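Local coordinates for 3-isopropylmalate dehydratase small subunit (Campylobacter jejuni, PDB 3Q3W), which is the small subunit of isopropylmalate isomerase, the enzyme that interconverts 2-isopropylmalate and 3-isopropylmalate through 2-isopropylmaleate, at residues I100-F108 with G120-V131; H10-N21 with Y70-N81. One frame throughout, in Å; residues are numbered along the deposited sequence. Where two conformers were deposited one is given.

Interaction 1 (I100-F108 with G120-V131); sequences IRAIIAPSF and GLLTIELAKDEV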
# COMPACT_ATOMS: atom_id res chain seq x y z
N ILE A 100 5.58 2.94 0.91
CA ILE A 100 4.83 1.73 0.59
C ILE A 100 5.11 1.26 -0.83
O ILE A 100 4.94 2.00 -1.81
CB ILE A 100 3.31 1.93 0.76
CG1 ILE A 100 2.99 2.39 2.17
CG2 ILE A 100 2.53 0.62 0.37
CD1 ILE A 100 3.57 1.52 3.27
N ARG A 101 5.56 0.01 -0.97
CA ARG A 101 5.91 -0.55 -2.26
C ARG A 101 4.81 -1.48 -2.82
O ARG A 101 4.71 -1.70 -4.04
CB ARG A 101 7.22 -1.30 -2.11
CG ARG A 101 8.40 -0.40 -1.79
CD ARG A 101 8.89 0.35 -3.01
NE ARG A 101 9.85 -0.44 -3.79
CZ ARG A 101 9.78 -0.72 -5.09
NH1 ARG A 101 10.74 -1.46 -5.62
NH2 ARG A 101 8.79 -0.30 -5.87
N ALA A 102 3.99 -2.06 -1.93
CA ALA A 102 2.94 -3.01 -2.32
C ALA A 102 1.78 -2.97 -1.34
O ALA A 102 1.98 -2.72 -0.14
CB ALA A 102 3.49 -4.42 -2.43
N ILE A 103 0.57 -3.20 -1.85
CA ILE A 103 -0.61 -3.38 -1.03
C ILE A 103 -1.26 -4.72 -1.36
O ILE A 103 -1.43 -5.04 -2.53
CB ILE A 103 -1.61 -2.26 -1.25
CG1 ILE A 103 -0.95 -0.89 -0.96
CG2 ILE A 103 -2.85 -2.49 -0.41
CD1 ILE A 103 -1.69 0.23 -1.63
N ILE A 104 -1.59 -5.50 -0.34
CA ILE A 104 -2.30 -6.75 -0.47
C ILE A 104 -3.72 -6.48 0.01
O ILE A 104 -3.92 -5.97 1.13
CB ILE A 104 -1.60 -7.84 0.39
CG1 ILE A 104 -0.19 -8.07 -0.14
CG2 ILE A 104 -2.40 -9.16 0.40
CD1 ILE A 104 0.68 -8.86 0.75
N ALA A 105 -4.72 -6.77 -0.82
CA ALA A 105 -6.12 -6.61 -0.43
C ALA A 105 -6.93 -7.59 -1.27
O ALA A 105 -6.39 -8.14 -2.22
CB ALA A 105 -6.61 -5.19 -0.70
N PRO A 106 -8.21 -7.81 -0.94
CA PRO A 106 -9.04 -8.68 -1.77
C PRO A 106 -9.45 -8.04 -3.11
O PRO A 106 -9.67 -8.74 -4.09
CB PRO A 106 -10.28 -8.93 -0.90
CG PRO A 106 -10.00 -8.29 0.43
CD PRO A 106 -8.97 -7.25 0.18
N SER A 107 -9.54 -6.70 -3.13
CA SER A 107 -9.87 -5.94 -4.31
C SER A 107 -9.39 -4.48 -4.16
O SER A 107 -9.07 -4.02 -3.07
CB SER A 107 -11.35 -5.99 -4.56
OG SER A 107 -12.05 -5.49 -3.45
N PHE A 108 -9.34 -3.78 -5.30
CA PHE A 108 -8.92 -2.38 -5.38
C PHE A 108 -9.88 -1.68 -6.29
O PHE A 108 -10.32 -2.24 -7.30
CB PHE A 108 -7.53 -2.27 -6.00
CG PHE A 108 -6.46 -2.83 -5.17
CD1 PHE A 108 -5.78 -2.01 -4.25
CD2 PHE A 108 -6.09 -4.16 -5.29
CE1 PHE A 108 -4.80 -2.52 -3.48
CE2 PHE A 108 -5.10 -4.67 -4.50
CZ PHE A 108 -4.45 -3.85 -3.59
N GLY A 120 4.29 2.59 -9.87
CA GLY A 120 5.24 1.56 -9.37
C GLY A 120 4.83 0.99 -8.04
O GLY A 120 5.63 0.33 -7.40
N LEU A 121 3.58 1.23 -7.65
CA LEU A 121 2.99 0.71 -6.43
C LEU A 121 2.27 -0.62 -6.76
O LEU A 121 1.21 -0.60 -7.37
CB LEU A 121 2.00 1.74 -5.86
CG LEU A 121 1.20 1.43 -4.59
CD1 LEU A 121 2.12 0.92 -3.47
CD2 LEU A 121 0.36 2.62 -4.10
N LEU A 122 2.84 -1.76 -6.39
CA LEU A 122 2.27 -3.05 -6.74
C LEU A 122 1.02 -3.43 -5.96
O LEU A 122 1.03 -3.59 -4.72
CB LEU A 122 3.29 -4.16 -6.60
CG LEU A 122 2.86 -5.57 -6.98
CD1 LEU A 122 2.23 -5.65 -8.40
CD2 LEU A 122 4.09 -6.50 -6.90
N THR A 123 -0.04 -3.66 -6.70
CA THR A 123 -1.33 -3.97 -6.13
C THR A 123 -1.64 -5.47 -6.30
O THR A 123 -1.83 -5.96 -7.42
CB THR A 123 -2.37 -3.14 -6.83
OG1 THR A 123 -2.33 -3.49 -8.20
CG2 THR A 123 -2.04 -1.68 -6.70
N ILE A 124 -1.64 -6.17 -5.17
CA ILE A 124 -1.76 -7.62 -5.11
C ILE A 124 -3.14 -7.97 -4.62
O ILE A 124 -3.50 -7.69 -3.46
CB ILE A 124 -0.74 -8.20 -4.13
CG1 ILE A 124 0.66 -7.97 -4.70
CG2 ILE A 124 -1.02 -9.69 -3.86
CD1 ILE A 124 1.79 -8.04 -3.70
N GLU A 125 -3.91 -8.59 -5.51
CA GLU A 125 -5.25 -9.02 -5.16
C GLU A 125 -5.15 -10.46 -4.70
O GLU A 125 -4.64 -11.32 -5.44
CB GLU A 125 -6.21 -8.89 -6.35
CG GLU A 125 -6.63 -7.45 -6.62
CD GLU A 125 -7.47 -7.24 -7.88
OE1 GLU A 125 -7.64 -8.22 -8.68
OE2 GLU A 125 -7.98 -6.09 -8.06
N LEU A 126 -5.59 -10.72 -3.46
CA LEU A 126 -5.69 -12.07 -2.91
C LEU A 126 -7.15 -12.41 -2.59
O LEU A 126 -7.97 -11.52 -2.40
CB LEU A 126 -4.83 -12.21 -1.66
CG LEU A 126 -3.32 -12.11 -1.92
CD1 LEU A 126 -2.51 -12.55 -0.70
CD2 LEU A 126 -2.95 -12.96 -3.17
N ALA A 127 -7.49 -13.69 -2.56
CA ALA A 127 -8.82 -14.06 -2.09
C ALA A 127 -8.99 -13.58 -0.64
O ALA A 127 -8.02 -13.56 0.13
CB ALA A 127 -9.06 -15.57 -2.21
N LYS A 128 -10.20 -13.16 -0.29
CA LYS A 128 -10.47 -12.58 1.02
C LYS A 128 -10.03 -13.50 2.15
O LYS A 128 -9.48 -13.04 3.15
CB LYS A 128 -11.95 -12.17 1.13
CG LYS A 128 -12.58 -12.31 2.51
CD LYS A 128 -13.19 -11.02 3.02
CE LYS A 128 -12.14 -10.15 3.68
NZ LYS A 128 -12.75 -8.90 4.22
N ASP A 129 -10.25 -14.81 1.98
CA ASP A 129 -9.77 -15.79 2.96
C ASP A 129 -8.27 -15.67 3.15
O ASP A 129 -7.78 -15.78 4.28
CB ASP A 129 -10.15 -17.23 2.58
CG ASP A 129 -9.30 -17.83 1.46
OD1 ASP A 129 -8.61 -18.85 1.72
OD2 ASP A 129 -9.34 -17.31 0.31
N GLU A 130 -7.53 -15.44 2.08
CA GLU A 130 -6.08 -15.37 2.17
C GLU A 130 -5.70 -14.05 2.88
O GLU A 130 -4.81 -14.06 3.72
CB GLU A 130 -5.43 -15.46 0.79
CG GLU A 130 -5.53 -16.87 0.03
CD GLU A 130 -5.00 -16.80 -1.44
OE1 GLU A 130 -5.01 -15.69 -2.02
OE2 GLU A 130 -4.59 -17.84 -2.01
N VAL A 131 -6.38 -12.96 2.56
CA VAL A 131 -6.15 -11.67 3.24
C VAL A 131 -6.41 -11.79 4.76
O VAL A 131 -5.64 -11.29 5.57
CB VAL A 131 -7.04 -10.52 2.67
CG1 VAL A 131 -6.82 -9.23 3.44
CG2 VAL A 131 -6.79 -10.30 1.16
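I103 and I124 carry the central rungs between parallel strands 102-105 and 122-125, the two strands of a right-handed beta-alpha-beta unit whose connection is helix 110-118. I103 N donates to L122 O and I103 O receives I124 N (2.9 Å, N-H...O 169°); A105 repeats the pattern, its N on I124 O and its O taking L126 N. L122 N on R101 O starts the ladder. On one face of the sheet I104 and I124 run alongside each other in the same direction, with CG1 of I104 4.0 Å from CB of I124. The other branch of I104, CG2, stands anti to its own N (CG1 at chi1 -63°) and meets CD1 of L126 at 3.6 Å. The other face carries I103, T123, A105 and E125. Here the F108 ring turns back over the second strand: CB of T123 sits over one face, a CH-pi contact 3.9 Å from the ring centroid. CG of E125 touches the ring edge, 3.6 Å from CD2 of F108, and the carboxylate lies nearly coplanar with the ring (14°); its OE2 is held by a salt bridge to K113 of the connecting helix. A116 and L117 of that helix pack on T123. G120 closes the helix as the C-prime residue of a Schellman motif, delivering the chain into the second strand. Past the strands, in the first turn of helix 128-140, the V131 side chain stands nearly perpendicular to that of P106, its CG2 3.9 Å from CG of P106 and 3.6 Å from the proline N.

Interaction 2 (H10-N21 with Y70-N81); sequences HKGIACPLEYAN and YQNSSILVSFEN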
# COMPACT_ATOMS: atom_id res chain seq x y z
N HIS A 10 10.68 -7.84 -3.41
CA HIS A 10 10.73 -6.93 -2.26
C HIS A 10 10.37 -7.66 -0.96
O HIS A 10 9.39 -8.38 -0.90
CB HIS A 10 9.78 -5.75 -2.47
CG HIS A 10 9.71 -4.82 -1.30
ND1 HIS A 10 10.70 -3.91 -1.01
CD2 HIS A 10 8.78 -4.70 -0.31
CE1 HIS A 10 10.38 -3.25 0.09
NE2 HIS A 10 9.23 -3.73 0.53
N LYS A 11 11.17 -7.44 0.07
CA LYS A 11 10.91 -8.00 1.39
C LYS A 11 10.91 -6.81 2.34
O LYS A 11 11.83 -5.99 2.29
CB LYS A 11 12.00 -8.98 1.77
CG LYS A 11 11.97 -9.44 3.23
CD LYS A 11 12.91 -10.62 3.51
CE LYS A 11 13.29 -10.67 4.97
NZ LYS A 11 14.07 -11.90 5.29
N GLY A 12 9.86 -6.68 3.14
CA GLY A 12 9.80 -5.62 4.15
C GLY A 12 8.67 -5.79 5.16
O GLY A 12 7.88 -6.73 5.09
N ILE A 13 8.62 -4.85 6.07
CA ILE A 13 7.66 -4.83 7.13
C ILE A 13 6.27 -4.58 6.56
O ILE A 13 6.05 -3.60 5.83
CB ILE A 13 8.05 -3.72 8.16
CG1 ILE A 13 9.47 -3.93 8.68
CG2 ILE A 13 6.99 -3.59 9.27
CD1 ILE A 13 9.68 -5.09 9.57
N ALA A 14 5.34 -5.48 6.86
CA ALA A 14 3.95 -5.32 6.45
C ALA A 14 3.08 -4.91 7.64
O ALA A 14 3.34 -5.33 8.78
CB ALA A 14 3.45 -6.56 5.85
N CYS A 15 2.06 -4.09 7.34
CA CYS A 15 1.19 -3.48 8.35
C CYS A 15 -0.25 -3.71 7.96
O CYS A 15 -0.67 -3.30 6.87
CB CYS A 15 1.42 -1.96 8.46
SG CYS A 15 0.40 -1.24 9.76
N PRO A 16 -1.02 -4.34 8.85
CA PRO A 16 -2.41 -4.59 8.52
C PRO A 16 -3.29 -3.41 8.86
O PRO A 16 -3.16 -2.84 9.95
CB PRO A 16 -2.75 -5.80 9.38
CG PRO A 16 -1.89 -5.65 10.58
CD PRO A 16 -0.67 -4.89 10.17
N LEU A 17 -4.16 -3.04 7.95
CA LEU A 17 -5.13 -1.96 8.19
C LEU A 17 -6.54 -2.52 7.94
O LEU A 17 -7.03 -2.57 6.81
CB LEU A 17 -4.85 -0.74 7.29
CG LEU A 17 -3.46 -0.12 7.44
CD1 LEU A 17 -3.25 1.02 6.34
CD2 LEU A 17 -3.24 0.47 8.78
N GLU A 18 -7.20 -2.89 9.03
CA GLU A 18 -8.44 -3.65 8.99
C GLU A 18 -9.62 -2.71 8.77
O GLU A 18 -10.50 -2.55 9.63
CB GLU A 18 -8.58 -4.44 10.28
CG GLU A 18 -7.53 -5.54 10.42
CD GLU A 18 -7.73 -6.37 11.70
OE1 GLU A 18 -8.63 -7.25 11.73
OE2 GLU A 18 -6.99 -6.13 12.66
N TYR A 19 -9.60 -2.07 7.61
CA TYR A 19 -10.68 -1.25 7.16
C TYR A 19 -11.01 -1.65 5.71
O TYR A 19 -10.11 -2.00 4.93
CB TYR A 19 -10.29 0.22 7.23
CG TYR A 19 -9.58 0.66 8.49
CD1 TYR A 19 -10.30 1.17 9.58
CD2 TYR A 19 -8.19 0.64 8.59
CE1 TYR A 19 -9.64 1.62 10.76
CE2 TYR A 19 -7.52 1.08 9.75
CZ TYR A 19 -8.26 1.57 10.83
OH TYR A 19 -7.59 2.01 11.99
N ALA A 20 -12.30 -1.63 5.38
CA ALA A 20 -12.76 -1.84 4.00
C ALA A 20 -13.00 -0.47 3.40
O ALA A 20 -13.16 0.53 4.13
CB ALA A 20 -14.03 -2.67 3.95
N ASN A 21 -13.03 -0.43 2.08
CA ASN A 21 -13.35 0.80 1.38
C ASN A 21 -12.48 1.98 1.84
O ASN A 21 -13.00 3.09 1.94
CB ASN A 21 -14.82 1.14 1.60
CG ASN A 21 -15.72 -0.03 1.37
OD1 ASN A 21 -15.82 -0.53 0.25
ND2 ASN A 21 -16.39 -0.48 2.42
N TYR A 70 5.38 -1.67 13.70
CA TYR A 70 5.20 -1.33 12.28
C TYR A 70 6.05 -0.17 11.72
O TYR A 70 5.77 0.36 10.61
CB TYR A 70 3.71 -1.13 12.00
CG TYR A 70 2.90 -2.38 12.31
CD1 TYR A 70 3.05 -3.52 11.55
CD2 TYR A 70 2.00 -2.42 13.38
CE1 TYR A 70 2.32 -4.69 11.84
CE2 TYR A 70 1.27 -3.58 13.70
CZ TYR A 70 1.43 -4.72 12.91
OH TYR A 70 0.70 -5.84 13.17
N GLN A 71 7.14 0.14 12.41
CA GLN A 71 8.06 1.13 11.91
C GLN A 71 8.61 0.64 10.61
O GLN A 71 8.79 -0.58 10.40
CB GLN A 71 9.23 1.32 12.83
CG GLN A 71 9.01 2.34 13.87
CD GLN A 71 10.26 2.47 14.74
OE1 GLN A 71 10.63 3.56 15.12
NE2 GLN A 71 10.92 1.35 15.01
N ASN A 72 8.90 1.60 9.72
CA ASN A 72 9.44 1.29 8.41
C ASN A 72 8.58 0.34 7.55
O ASN A 72 9.10 -0.45 6.75
CB ASN A 72 10.88 0.76 8.52
CG ASN A 72 11.87 1.87 8.48
OD1 ASN A 72 11.98 2.67 9.43
ND2 ASN A 72 12.56 1.99 7.36
N SER A 73 7.27 0.45 7.67
CA SER A 73 6.37 -0.40 6.86
C SER A 73 6.56 -0.08 5.39
O SER A 73 6.65 1.11 5.02
CB SER A 73 4.90 -0.18 7.27
OG SER A 73 4.60 -0.84 8.49
N SER A 74 6.65 -1.11 4.54
CA SER A 74 6.69 -0.93 3.09
C SER A 74 5.66 -1.77 2.35
O SER A 74 5.54 -1.70 1.09
CB SER A 74 8.11 -1.17 2.54
OG SER A 74 8.55 -2.51 2.76
N ILE A 75 4.90 -2.55 3.11
CA ILE A 75 3.73 -3.30 2.62
C ILE A 75 2.51 -3.10 3.50
O ILE A 75 2.63 -3.10 4.75
CB ILE A 75 4.06 -4.83 2.62
CG1 ILE A 75 5.19 -5.11 1.66
CG2 ILE A 75 2.85 -5.64 2.22
CD1 ILE A 75 5.89 -6.49 1.86
N LEU A 76 1.34 -2.95 2.87
CA LEU A 76 0.08 -2.81 3.59
C LEU A 76 -0.80 -3.99 3.28
O LEU A 76 -0.77 -4.51 2.17
CB LEU A 76 -0.65 -1.51 3.22
CG LEU A 76 0.05 -0.17 3.53
CD1 LEU A 76 -0.86 1.02 3.10
CD2 LEU A 76 0.46 -0.03 4.98
N VAL A 77 -1.57 -4.43 4.28
CA VAL A 77 -2.57 -5.45 4.07
C VAL A 77 -3.89 -4.87 4.53
O VAL A 77 -4.06 -4.54 5.71
CB VAL A 77 -2.22 -6.70 4.86
CG1 VAL A 77 -3.20 -7.85 4.48
CG2 VAL A 77 -0.82 -7.08 4.57
N SER A 78 -4.82 -4.71 3.60
CA SER A 78 -6.13 -4.12 3.88
C SER A 78 -7.29 -4.96 3.36
O SER A 78 -7.11 -6.05 2.85
CB SER A 78 -6.20 -2.74 3.27
OG SER A 78 -7.13 -1.92 3.98
N PHE A 79 -8.49 -4.45 3.54
CA PHE A 79 -9.66 -5.19 3.15
C PHE A 79 -10.13 -4.63 1.82
O PHE A 79 -9.36 -3.94 1.13
CB PHE A 79 -10.73 -5.10 4.24
CG PHE A 79 -10.36 -5.78 5.55
CD1 PHE A 79 -9.45 -6.83 5.60
CD2 PHE A 79 -11.01 -5.41 6.72
CE1 PHE A 79 -9.19 -7.45 6.79
CE2 PHE A 79 -10.76 -6.04 7.92
CZ PHE A 79 -9.85 -7.05 7.96
N GLU A 80 -11.36 -4.96 1.44
CA GLU A 80 -11.82 -4.76 0.07
C GLU A 80 -11.99 -3.32 -0.33
O GLU A 80 -12.20 -2.46 0.50
CB GLU A 80 -13.13 -5.51 -0.21
CG GLU A 80 -14.26 -5.32 0.83
CD GLU A 80 -14.32 -6.46 1.87
OE1 GLU A 80 -13.30 -6.72 2.55
OE2 GLU A 80 -15.40 -7.08 2.01
N ASN A 81 -11.96 -3.12 -1.65
CA ASN A 81 -12.21 -1.85 -2.29
C ASN A 81 -11.26 -0.78 -1.78
O ASN A 81 -11.64 0.36 -1.52
CB ASN A 81 -13.69 -1.43 -2.16
CG ASN A 81 -14.07 -0.29 -3.09
OD1 ASN A 81 -13.53 -0.15 -4.19
ND2 ASN A 81 -14.99 0.56 -2.64
O HOH W 1 10.03 -2.43 5.14
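The thiol of C15 rests over one face of the Y70 ring, a sulfur-aromatic contact with SG 4.1 Å from the ring centroid and displaced from the ring centre. A chi1 of -177°, which sets SG opposite the backbone N, carries the sulfur over the ring. CD of P16 adds a contact of 3.4 Å to CE1 of Y70. A14 O, at the ring edge, is buried without a hydrogen-bonding partner. The tyrosine opens a type II turn, Y70 to S73, in which S73 OG donates to Y70 O. Beyond the turn, strand 73-78 runs parallel to strand 9-17 inside the mixed sheet of this aconitase C-terminal-type domain: C15 N binds I75 O, V77 N binds C15 O and L17 N binds V77 O. I13 O takes two donors, S74 N in its carbonyl plane and I75 N tilted from it. H10 NE2 and S74 OG share a short bond of 2.6 Å in the plane of the imidazole, and a water joins S74 OG to I13 N and N72 O. At the far end S78 OG donates to L17 O, while CA of E18 lies over a face of the F79 ring, 3.9 Å from its centroid. N21 N reaches E80 O at 2.7 Å, and N81 ND2 meets N21 OD1 on an amide lone pair at 3.2 Å, the two amide planes 74° apart.

Overall arrangement
Interactions 1 and 2 lie in one sheet, their centres about 9 Å apart, and meet where strand 73-78 neighbours strand 102-105; the four strands run in the order 122-125, 102-105, 73-78, 9-17, all parallel. R101 N lies 2.7 Å from S74 O, probably hydrogen-bonded; A102 pairs through its backbone with L76, and I104 with both L76 and S78. At the opposite ends of these strands, in the conformer given, K128 NZ of interaction 1 forms a salt bridge to E80 OE1 of interaction 2 at 2.8 Å. P106 CD packs 3.3 Å from F79 C, and S107 OG is hydrogen-bonded to N81 N, tying the two post-strand loops together.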